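Local coordinates for protein aspartokinase (Clostridium acetobutylicum, PDB 3TVI) that probably catalyses the ATP-dependent phosphorylation of the beta-carboxyl group of aspartate, opening the pathway to lysine, threonine and methionine, at residues 130-135 / 167-172; 209-214 / 269-274; 84-89 / 125-130. One frame throughout, in Å; residues are numbered along the deposited sequence.

Contact 1. Residues 130-135 / 167-172; sequences AEFIDA and VIPGFY
Phe132 and Val167 form a parallel beta bridge, which joins strand 131-132 to strand 166-167 at the outer margin of the large mixed sheet in the amino acid kinase fold. Two backbone bonds establish the pairing: Val167 N donates to Glu131 O over 2.9 Å, and Ile133 N donates to Val167 O over 3.0 Å. Beside the bridge, Ala130 CB rests on Val167 CG2 at 4.0 Å. Past the strands the two segments stay side by side, and Pro169 presents its CG to Ala135 CB at 4.0 Å and to the far end of the Phe132 ring, whose other neighbours include Tyr118 and Val122 of helix 109-127.

Tyr172 completes the contact from the far end. A chi1 of 72° turns the ring back toward 130-135, and the approach begins there. Tyr172 CD1 comes to 3.9 Å from Ala135 CB, and CE1 is closer to that methyl. CE1 also nears Asp134 OD1, and CZ and CE2 lie under the same methyl. The Ala135 methyl thus lies over one ring face, 3.6 Å from the Tyr172 centroid, a CH-pi contact displaced toward the rim. Arg115 adds a cation-pi contact to the ring. At the tip, Tyr172 OH donates to Asp134 OD1, which also accepts a bond from Ala136 N; two donors thus hold Asp134 OD1. Carboxylate and ring planes stand 79° apart. The hydroxyl reaches Asp134 OD1 over 2.6 Å from above the carboxylate plane, 53° out of it.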
loop_
_atom_site.group_PDB
_atom_site.type_symbol
_atom_site.label_atom_id
_atom_site.label_comp_id
_atom_site.label_asym_id
_atom_site.label_seq_id
_atom_site.Cartn_x
_atom_site.Cartn_y
_atom_site.Cartn_z
ATOM N N ALA B 130 -14.598 50.526 -11.790
ATOM C CA ALA B 130 -15.510 49.444 -11.433
ATOM C C ALA B 130 -16.050 49.689 -10.031
ATOM O O ALA B 130 -15.386 50.328 -9.212
ATOM C CB ALA B 130 -14.767 48.117 -11.473
ATOM N N GLU B 131 -17.248 49.176 -9.754
ATOM C CA GLU B 131 -17.855 49.323 -8.433
ATOM C C GLU B 131 -17.113 48.518 -7.376
ATOM O O GLU B 131 -16.907 47.318 -7.530
ATOM C CB GLU B 131 -19.317 48.891 -8.452
ATOM C CG GLU B 131 -20.265 49.985 -8.904
ATOM C CD GLU B 131 -21.716 49.633 -8.647
ATOM O OE1 GLU B 131 -22.089 49.423 -7.466
ATOM O OE2 GLU B 131 -22.485 49.564 -9.632
ATOM N N PHE B 132 -16.713 49.179 -6.296
ATOM C CA PHE B 132 -16.077 48.484 -5.192
ATOM C C PHE B 132 -17.127 47.834 -4.323
ATOM O O PHE B 132 -18.054 48.495 -3.868
ATOM C CB PHE B 132 -15.264 49.424 -4.317
ATOM C CG PHE B 132 -14.666 48.741 -3.132
ATOM C CD1 PHE B 132 -13.467 48.054 -3.249
ATOM C CD2 PHE B 132 -15.323 48.736 -1.912
ATOM C CE1 PHE B 132 -12.922 47.393 -2.161
ATOM C CE2 PHE B 132 -14.784 48.073 -0.820
ATOM C CZ PHE B 132 -13.580 47.405 -0.944
ATOM N N ILE B 133 -16.950 46.545 -4.068
ATOM C CA ILE B 133 -17.845 45.791 -3.202
ATOM C C ILE B 133 -17.035 45.030 -2.167
ATOM O O ILE B 133 -16.401 44.037 -2.496
ATOM C CB ILE B 133 -18.665 44.786 -4.014
ATOM C CG1 ILE B 133 -19.673 45.521 -4.888
ATOM C CG2 ILE B 133 -19.367 43.817 -3.084
ATOM C CD1 ILE B 133 -20.574 44.593 -5.671
ATOM N N ASP B 134 -17.065 45.489 -0.919
ATOM C CA ASP B 134 -16.320 44.838 0.150
ATOM C C ASP B 134 -16.732 43.381 0.221
ATOM O O ASP B 134 -17.868 43.042 -0.071
ATOM C CB ASP B 134 -16.560 45.525 1.501
ATOM C CG ASP B 134 -15.543 45.111 2.564
ATOM O OD1 ASP B 134 -15.408 43.904 2.843
ATOM O OD2 ASP B 134 -14.878 45.990 3.143
ATOM N N ALA B 135 -15.778 42.530 0.584
ATOM C CA ALA B 135 -16.013 41.101 0.733
ATOM C C ALA B 135 -16.990 40.850 1.866
ATOM O O ALA B 135 -17.902 40.030 1.739
ATOM C CB ALA B 135 -14.707 40.386 1.020
ATOM N N VAL B 167 -15.153 45.278 -8.625
ATOM C CA VAL B 167 -14.005 44.706 -7.910
ATOM C C VAL B 167 -14.501 44.163 -6.587
ATOM O O VAL B 167 -15.359 44.772 -5.955
ATOM C CB VAL B 167 -12.911 45.735 -7.576
ATOM C CG1 VAL B 167 -11.825 45.091 -6.725
ATOM C CG2 VAL B 167 -12.312 46.341 -8.836
ATOM N N ILE B 168 -13.952 43.021 -6.181
ATOM C CA ILE B 168 -14.335 42.351 -4.938
ATOM C C ILE B 168 -13.078 41.824 -4.280
ATOM O O ILE B 168 -12.473 40.884 -4.801
ATOM C CB ILE B 168 -15.253 41.139 -5.189
ATOM C CG1 ILE B 168 -16.381 41.510 -6.155
ATOM C CG2 ILE B 168 -15.799 40.627 -3.869
ATOM C CD1 ILE B 168 -17.292 40.359 -6.508
ATOM N N PRO B 169 -12.688 42.405 -3.128
ATOM C CA PRO B 169 -11.410 42.046 -2.524
ATOM C C PRO B 169 -11.446 40.598 -2.088
ATOM O O PRO B 169 -12.522 40.006 -2.013
ATOM C CB PRO B 169 -11.297 42.999 -1.338
ATOM C CG PRO B 169 -12.705 43.242 -0.937
ATOM C CD PRO B 169 -13.542 43.146 -2.187
ATOM N N GLY B 170 -10.285 40.031 -1.803
ATOM C CA GLY B 170 -10.131 38.595 -1.878
ATOM C C GLY B 170 -10.409 37.805 -0.626
ATOM O O GLY B 170 -11.435 37.115 -0.498
ATOM N N PHE B 171 -9.506 37.956 0.326
ATOM C CA PHE B 171 -9.055 36.823 1.144
ATOM C C PHE B 171 -9.869 36.618 2.423
ATOM O O PHE B 171 -9.447 35.901 3.311
ATOM C CB PHE B 171 -7.542 37.059 1.324
ATOM C CG PHE B 171 -6.915 36.512 2.561
ATOM C CD1 PHE B 171 -6.839 35.157 2.790
ATOM C CD2 PHE B 171 -6.256 37.368 3.426
ATOM C CE1 PHE B 171 -6.192 34.666 3.914
ATOM C CE2 PHE B 171 -5.609 36.888 4.546
ATOM C CZ PHE B 171 -5.577 35.529 4.792
ATOM N N TYR B 172 -11.074 37.191 2.474
ATOM C CA TYR B 172 -11.847 37.244 3.704
ATOM C C TYR B 172 -13.337 37.403 3.459
ATOM O O TYR B 172 -13.777 37.538 2.320
ATOM C CB TYR B 172 -11.366 38.413 4.558
ATOM C CG TYR B 172 -11.758 39.764 4.014
ATOM C CD1 TYR B 172 -12.914 40.396 4.441
ATOM C CD2 TYR B 172 -10.975 40.405 3.061
ATOM C CE1 TYR B 172 -13.280 41.631 3.933
ATOM C CE2 TYR B 172 -11.332 41.646 2.556
ATOM C CZ TYR B 172 -12.483 42.249 2.994
ATOM O OH TYR B 172 -12.834 43.472 2.491
#

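Contact 2. Residues 209-214 / 269-274; sequences DVSGFL and PSDPGT
Ser211 and Asp271 turn their side chains toward one another, whereas Phe213 and Thr274, the other main pair, stand roughly perpendicular. In the first pair the CB atoms both face the opposite loop; Ser211 OG donates to Asp271 OD2 over 2.6 Å, and OD2 accepts with its anti lone pair, the one turned away from the other oxygen. Ser211 is the centre of an inverse gamma turn, evidenced by the 2.8 Å bond from Gly212 N to Val210 O.

In the second pair, the Thr274 side chain points into the 209-214 loop. Its chi1 of 63° puts OG1 3.3 Å from Phe213 CD2, oblique to the ring, while CG2 lies against the backbone of Gly212 and Phe213. Between the pairs the backbones run close, with Gly212 CA 4.6 Å from Gly273 CA; Gly212 there adopts phi 88° and psi -163°, angles that suit glycine. Ile263 of strand 261-265 touches both Phe213 and Thr274, so the loop that begins at Asp209, a predicted ATP-binding residue, is packed against an inner strand of the mixed sheet.

Asn265 ND2 also bonds to Ser211 OG; the hydroxyl therefore links Asn265 to a carboxylate that is probably ionised.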
loop_
_atom_site.group_PDB
_atom_site.type_symbol
_atom_site.label_atom_id
_atom_site.label_comp_id
_atom_site.label_asym_id
_atom_site.label_seq_id
_atom_site.Cartn_x
_atom_site.Cartn_y
_atom_site.Cartn_z
ATOM N N ASP B 209 1.719 34.103 -12.843
ATOM C CA ASP B 209 2.962 34.468 -13.535
ATOM C C ASP B 209 3.545 33.328 -14.355
ATOM O O ASP B 209 4.732 33.323 -14.639
ATOM C CB ASP B 209 4.007 35.001 -12.543
ATOM C CG ASP B 209 4.457 33.956 -11.538
ATOM O OD1 ASP B 209 3.786 33.805 -10.488
ATOM O OD2 ASP B 209 5.494 33.299 -11.796
ATOM N N VAL B 210 2.703 32.370 -14.737
ATOM C CA VAL B 210 3.116 31.241 -15.580
ATOM C C VAL B 210 2.006 30.903 -16.575
ATOM O O VAL B 210 0.826 30.895 -16.214
ATOM C CB VAL B 210 3.418 29.985 -14.746
ATOM C CG1 VAL B 210 4.488 30.278 -13.709
ATOM C CG2 VAL B 210 2.150 29.464 -14.088
ATOM N N SER B 211 2.387 30.613 -17.818
ATOM C CA SER B 211 1.420 30.374 -18.892
ATOM C C SER B 211 0.752 28.990 -18.810
ATOM O O SER B 211 0.909 28.148 -19.693
ATOM C CB SER B 211 2.107 30.563 -20.235
ATOM O OG SER B 211 2.702 31.837 -20.289
ATOM N N GLY B 212 -0.019 28.773 -17.752
ATOM C CA GLY B 212 -0.623 27.474 -17.511
ATOM C C GLY B 212 0.291 26.553 -16.723
ATOM O O GLY B 212 1.237 27.002 -16.081
ATOM N N PHE B 213 -0.030 25.263 -16.757
ATOM C CA PHE B 213 0.816 24.205 -16.219
ATOM C C PHE B 213 1.512 23.482 -17.362
ATOM O O PHE B 213 1.007 23.443 -18.484
ATOM C CB PHE B 213 -0.039 23.200 -15.451
ATOM C CG PHE B 213 -0.923 23.824 -14.413
ATOM C CD1 PHE B 213 -0.390 24.668 -13.445
ATOM C CD2 PHE B 213 -2.284 23.566 -14.396
ATOM C CE1 PHE B 213 -1.200 25.247 -12.484
ATOM C CE2 PHE B 213 -3.103 24.139 -13.438
ATOM C CZ PHE B 213 -2.560 24.976 -12.480
ATOM N N LEU B 214 2.664 22.890 -17.081
ATOM C CA LEU B 214 3.375 22.138 -18.114
ATOM C C LEU B 214 3.175 20.636 -17.960
ATOM O O LEU B 214 2.868 20.140 -16.877
ATOM C CB LEU B 214 4.868 22.460 -18.080
ATOM C CG LEU B 214 5.272 23.884 -18.456
ATOM C CD1 LEU B 214 6.753 24.035 -18.186
ATOM C CD2 LEU B 214 4.937 24.187 -19.908
ATOM N N PRO B 269 -0.161 37.562 -21.794
ATOM C CA PRO B 269 -1.606 37.297 -21.809
ATOM C C PRO B 269 -2.100 36.509 -23.018
ATOM O O PRO B 269 -3.074 35.772 -22.908
ATOM C CB PRO B 269 -2.226 38.700 -21.784
ATOM C CG PRO B 269 -1.146 39.581 -21.255
ATOM C CD PRO B 269 0.131 39.002 -21.782
ATOM N N SER B 270 -1.429 36.671 -24.152
ATOM C CA SER B 270 -1.759 35.943 -25.377
ATOM C C SER B 270 -1.631 34.439 -25.204
ATOM O O SER B 270 -2.510 33.688 -25.639
ATOM C CB SER B 270 -0.853 36.415 -26.511
ATOM O OG SER B 270 0.252 37.138 -25.984
ATOM N N ASP B 271 -0.540 34.008 -24.568
ATOM C CA ASP B 271 -0.350 32.593 -24.220
ATOM C C ASP B 271 -1.664 32.009 -23.716
ATOM O O ASP B 271 -2.256 32.552 -22.761
ATOM C CB ASP B 271 0.719 32.402 -23.130
ATOM C CG ASP B 271 2.139 32.419 -23.672
ATOM O OD1 ASP B 271 2.327 32.689 -24.879
ATOM O OD2 ASP B 271 3.077 32.157 -22.883
ATOM N N PRO B 272 -2.129 30.913 -24.353
ATOM C CA PRO B 272 -3.367 30.297 -23.907
ATOM C C PRO B 272 -3.104 29.529 -22.640
ATOM O O PRO B 272 -1.965 29.132 -22.371
ATOM C CB PRO B 272 -3.744 29.361 -25.054
ATOM C CG PRO B 272 -2.509 29.189 -25.879
ATOM C CD PRO B 272 -1.426 30.065 -25.332
ATOM N N GLY B 273 -4.131 29.333 -21.840
ATOM C CA GLY B 273 -3.912 28.669 -20.572
ATOM C C GLY B 273 -3.939 27.158 -20.630
ATOM O O GLY B 273 -4.079 26.540 -21.684
ATOM N N THR B 274 -3.785 26.561 -19.467
ATOM C CA THR B 274 -4.334 25.258 -19.257
ATOM C C THR B 274 -5.736 25.559 -18.761
ATOM O O THR B 274 -5.973 26.600 -18.144
ATOM C CB THR B 274 -3.510 24.445 -18.260
ATOM O OG1 THR B 274 -3.531 25.089 -16.987
ATOM C CG2 THR B 274 -2.075 24.335 -18.760
#

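Contact 3. Residues 84-89 / 125-130; sequences SELNID and AKYLNA
The helix end that presents Lys126 and Tyr127 to Leu86 and Ile88 is closed by a 2.8 Å bond from Ala130 N to Ala125 O, with a second from Asn129 N to Lys126 O. Together with the positive phi of Asn129 these bonds define a Schellman motif. A second such motif, at Asn87, ends helix 69-85, one of its bonds being weak. The contact thus joins two helix C-termini on the surface of the kinase domain.

The Tyr127 side chain, with CG anti to the backbone N (chi1 -175°), extends across to Leu86, whose CG stands over one face, offset toward the rim and 4.2 Å from the centroid of the Tyr127 ring in a CH-pi contact. Ile88 lies athwart the tyrosine, its CD1 reaching Tyr127 CD2 at 3.5 Å by an oblique approach. The other branch, Ile88 CG2, meets Lys126 CG at 3.7 Å, the two side chains lying alongside and running opposite ways. Phe20 of helix 17-28 also touches Leu86.

Beyond its bend at chi2, Lys126 brings CE near Asp89 O. Asp89 OD2 and Lys126 NZ remain 5.4 Å apart, too far for an ion pair, so apolar packing carries the contact and any electrostatic attraction is probably modest.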
loop_
_atom_site.group_PDB
_atom_site.type_symbol
_atom_site.label_atom_id
_atom_site.label_comp_id
_atom_site.label_asym_id
_atom_site.label_seq_id
_atom_site.Cartn_x
_atom_site.Cartn_y
_atom_site.Cartn_z
ATOM N N SER B 84 0.321 56.718 -6.707
ATOM C CA SER B 84 1.018 57.874 -7.243
ATOM C C SER B 84 1.523 57.589 -8.651
ATOM O O SER B 84 1.165 58.291 -9.599
ATOM C CB SER B 84 2.194 58.237 -6.344
ATOM O OG SER B 84 3.044 59.157 -6.989
ATOM N N GLU B 85 2.364 56.562 -8.777
ATOM C CA GLU B 85 2.919 56.148 -10.069
ATOM C C GLU B 85 1.837 55.868 -11.096
ATOM O O GLU B 85 2.030 56.123 -12.271
ATOM C CB GLU B 85 3.778 54.892 -9.908
ATOM C CG GLU B 85 5.117 55.123 -9.228
ATOM C CD GLU B 85 5.637 53.895 -8.487
ATOM O OE1 GLU B 85 5.198 52.753 -8.789
ATOM O OE2 GLU B 85 6.486 54.079 -7.582
ATOM N N LEU B 86 0.710 55.320 -10.655
ATOM C CA LEU B 86 -0.446 55.122 -11.539
ATOM C C LEU B 86 -1.203 56.424 -11.752
ATOM O O LEU B 86 -2.018 56.529 -12.667
ATOM C CB LEU B 86 -1.400 54.052 -10.979
ATOM C CG LEU B 86 -1.188 52.598 -11.401
ATOM C CD1 LEU B 86 0.213 52.340 -11.927
ATOM C CD2 LEU B 86 -1.533 51.665 -10.249
ATOM N N ASN B 87 -0.956 57.398 -10.881
ATOM C CA ASN B 87 -1.489 58.739 -11.045
ATOM C C ASN B 87 -3.020 58.709 -10.982
ATOM O O ASN B 87 -3.709 59.335 -11.782
ATOM C CB ASN B 87 -0.959 59.329 -12.358
ATOM C CG ASN B 87 -1.506 60.699 -12.653
ATOM O OD1 ASN B 87 -2.056 60.931 -13.731
ATOM N ND2 ASN B 87 -1.369 61.613 -11.704
ATOM N N ILE B 88 -3.539 57.984 -9.998
ATOM C CA ILE B 88 -4.970 57.738 -9.887
ATOM C C ILE B 88 -5.635 58.845 -9.088
ATOM O O ILE B 88 -5.057 59.365 -8.131
ATOM C CB ILE B 88 -5.240 56.383 -9.215
ATOM C CG1 ILE B 88 -4.526 55.280 -10.002
ATOM C CG2 ILE B 88 -6.735 56.121 -9.107
ATOM C CD1 ILE B 88 -4.723 53.888 -9.454
ATOM N N ASP B 89 -6.860 59.193 -9.477
ATOM C CA ASP B 89 -7.559 60.329 -8.884
ATOM C C ASP B 89 -8.274 59.957 -7.591
ATOM O O ASP B 89 -9.501 59.868 -7.547
ATOM C CB ASP B 89 -8.554 60.909 -9.883
ATOM C CG ASP B 89 -9.203 62.168 -9.377
ATOM O OD1 ASP B 89 -8.487 63.000 -8.772
ATOM O OD2 ASP B 89 -10.428 62.318 -9.573
ATOM N N ALA B 125 -10.797 49.365 -7.951
ATOM C CA ALA B 125 -12.132 49.812 -8.325
ATOM C C ALA B 125 -12.034 51.186 -8.991
ATOM O O ALA B 125 -12.714 51.460 -9.981
ATOM C CB ALA B 125 -13.056 49.856 -7.114
ATOM N N LYS B 126 -11.165 52.038 -8.459
ATOM C CA LYS B 126 -10.979 53.367 -9.023
ATOM C C LYS B 126 -10.256 53.251 -10.345
ATOM O O LYS B 126 -10.727 53.757 -11.358
ATOM C CB LYS B 126 -10.187 54.265 -8.069
ATOM C CG LYS B 126 -10.295 55.747 -8.377
ATOM C CD LYS B 126 -11.678 56.299 -8.060
ATOM C CE LYS B 126 -11.974 57.553 -8.876
ATOM N NZ LYS B 126 -13.431 57.868 -8.937
ATOM N N TYR B 127 -9.131 52.545 -10.326
ATOM C CA TYR B 127 -8.231 52.461 -11.470
ATOM C C TYR B 127 -8.862 51.811 -12.682
ATOM O O TYR B 127 -8.521 52.157 -13.821
ATOM C CB TYR B 127 -6.985 51.678 -11.078
ATOM C CG TYR B 127 -5.900 51.613 -12.131
ATOM C CD1 TYR B 127 -5.375 50.397 -12.534
ATOM C CD2 TYR B 127 -5.381 52.759 -12.695
ATOM C CE1 TYR B 127 -4.367 50.329 -13.475
ATOM C CE2 TYR B 127 -4.378 52.702 -13.642
ATOM C CZ TYR B 127 -3.877 51.486 -14.027
ATOM O OH TYR B 127 -2.879 51.419 -14.966
ATOM N N LEU B 128 -9.771 50.872 -12.431
ATOM C CA LEU B 128 -10.459 50.134 -13.497
ATOM C C LEU B 128 -11.896 50.602 -13.670
ATOM O O LEU B 128 -12.667 49.981 -14.404
ATOM C CB LEU B 128 -10.451 48.630 -13.204
ATOM C CG LEU B 128 -9.069 48.022 -12.961
ATOM C CD1 LEU B 128 -9.177 46.586 -12.464
ATOM C CD2 LEU B 128 -8.233 48.108 -14.228
ATOM N N ASN B 129 -12.255 51.683 -12.985
ATOM C CA ASN B 129 -13.573 52.265 -13.113
ATOM C C ASN B 129 -14.677 51.220 -12.922
ATOM O O ASN B 129 -15.560 51.057 -13.764
ATOM C CB ASN B 129 -13.685 52.959 -14.469
ATOM C CG ASN B 129 -14.779 54.012 -14.508
ATOM O OD1 ASN B 129 -15.596 54.139 -13.587
ATOM N ND2 ASN B 129 -14.797 54.778 -15.592
ATOM N N ALA B 130 -14.598 50.526 -11.790
ATOM C CA ALA B 130 -15.510 49.444 -11.433
ATOM C C ALA B 130 -16.050 49.689 -10.031
ATOM O O ALA B 130 -15.386 50.328 -9.212
ATOM C CB ALA B 130 -14.767 48.117 -11.473
#

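Contacts 1 and 3 are neighbours that share Ala130: helix 109-127 ends in contact 3 and leads through the turn 128-130 into strand 131-132 of contact 1. Their centres are 15 Å apart, and they touch where Phe132 CB meets Ala125 CB at 3.6 Å. Contact 2 stands apart, its nearest atoms about 17 Å from contact 1 and about 13 Å from contact 3, in loops that follow strands 203-208 and 261-265 of the same mixed sheet. The predicted active-site residues lie nearest contacts 1 and 2. Pro169 comes within about 4 Å of Glu117, a predicted substrate residue, side chain to side chain, and 209-214 itself includes Asp209 of the predicted ATP site.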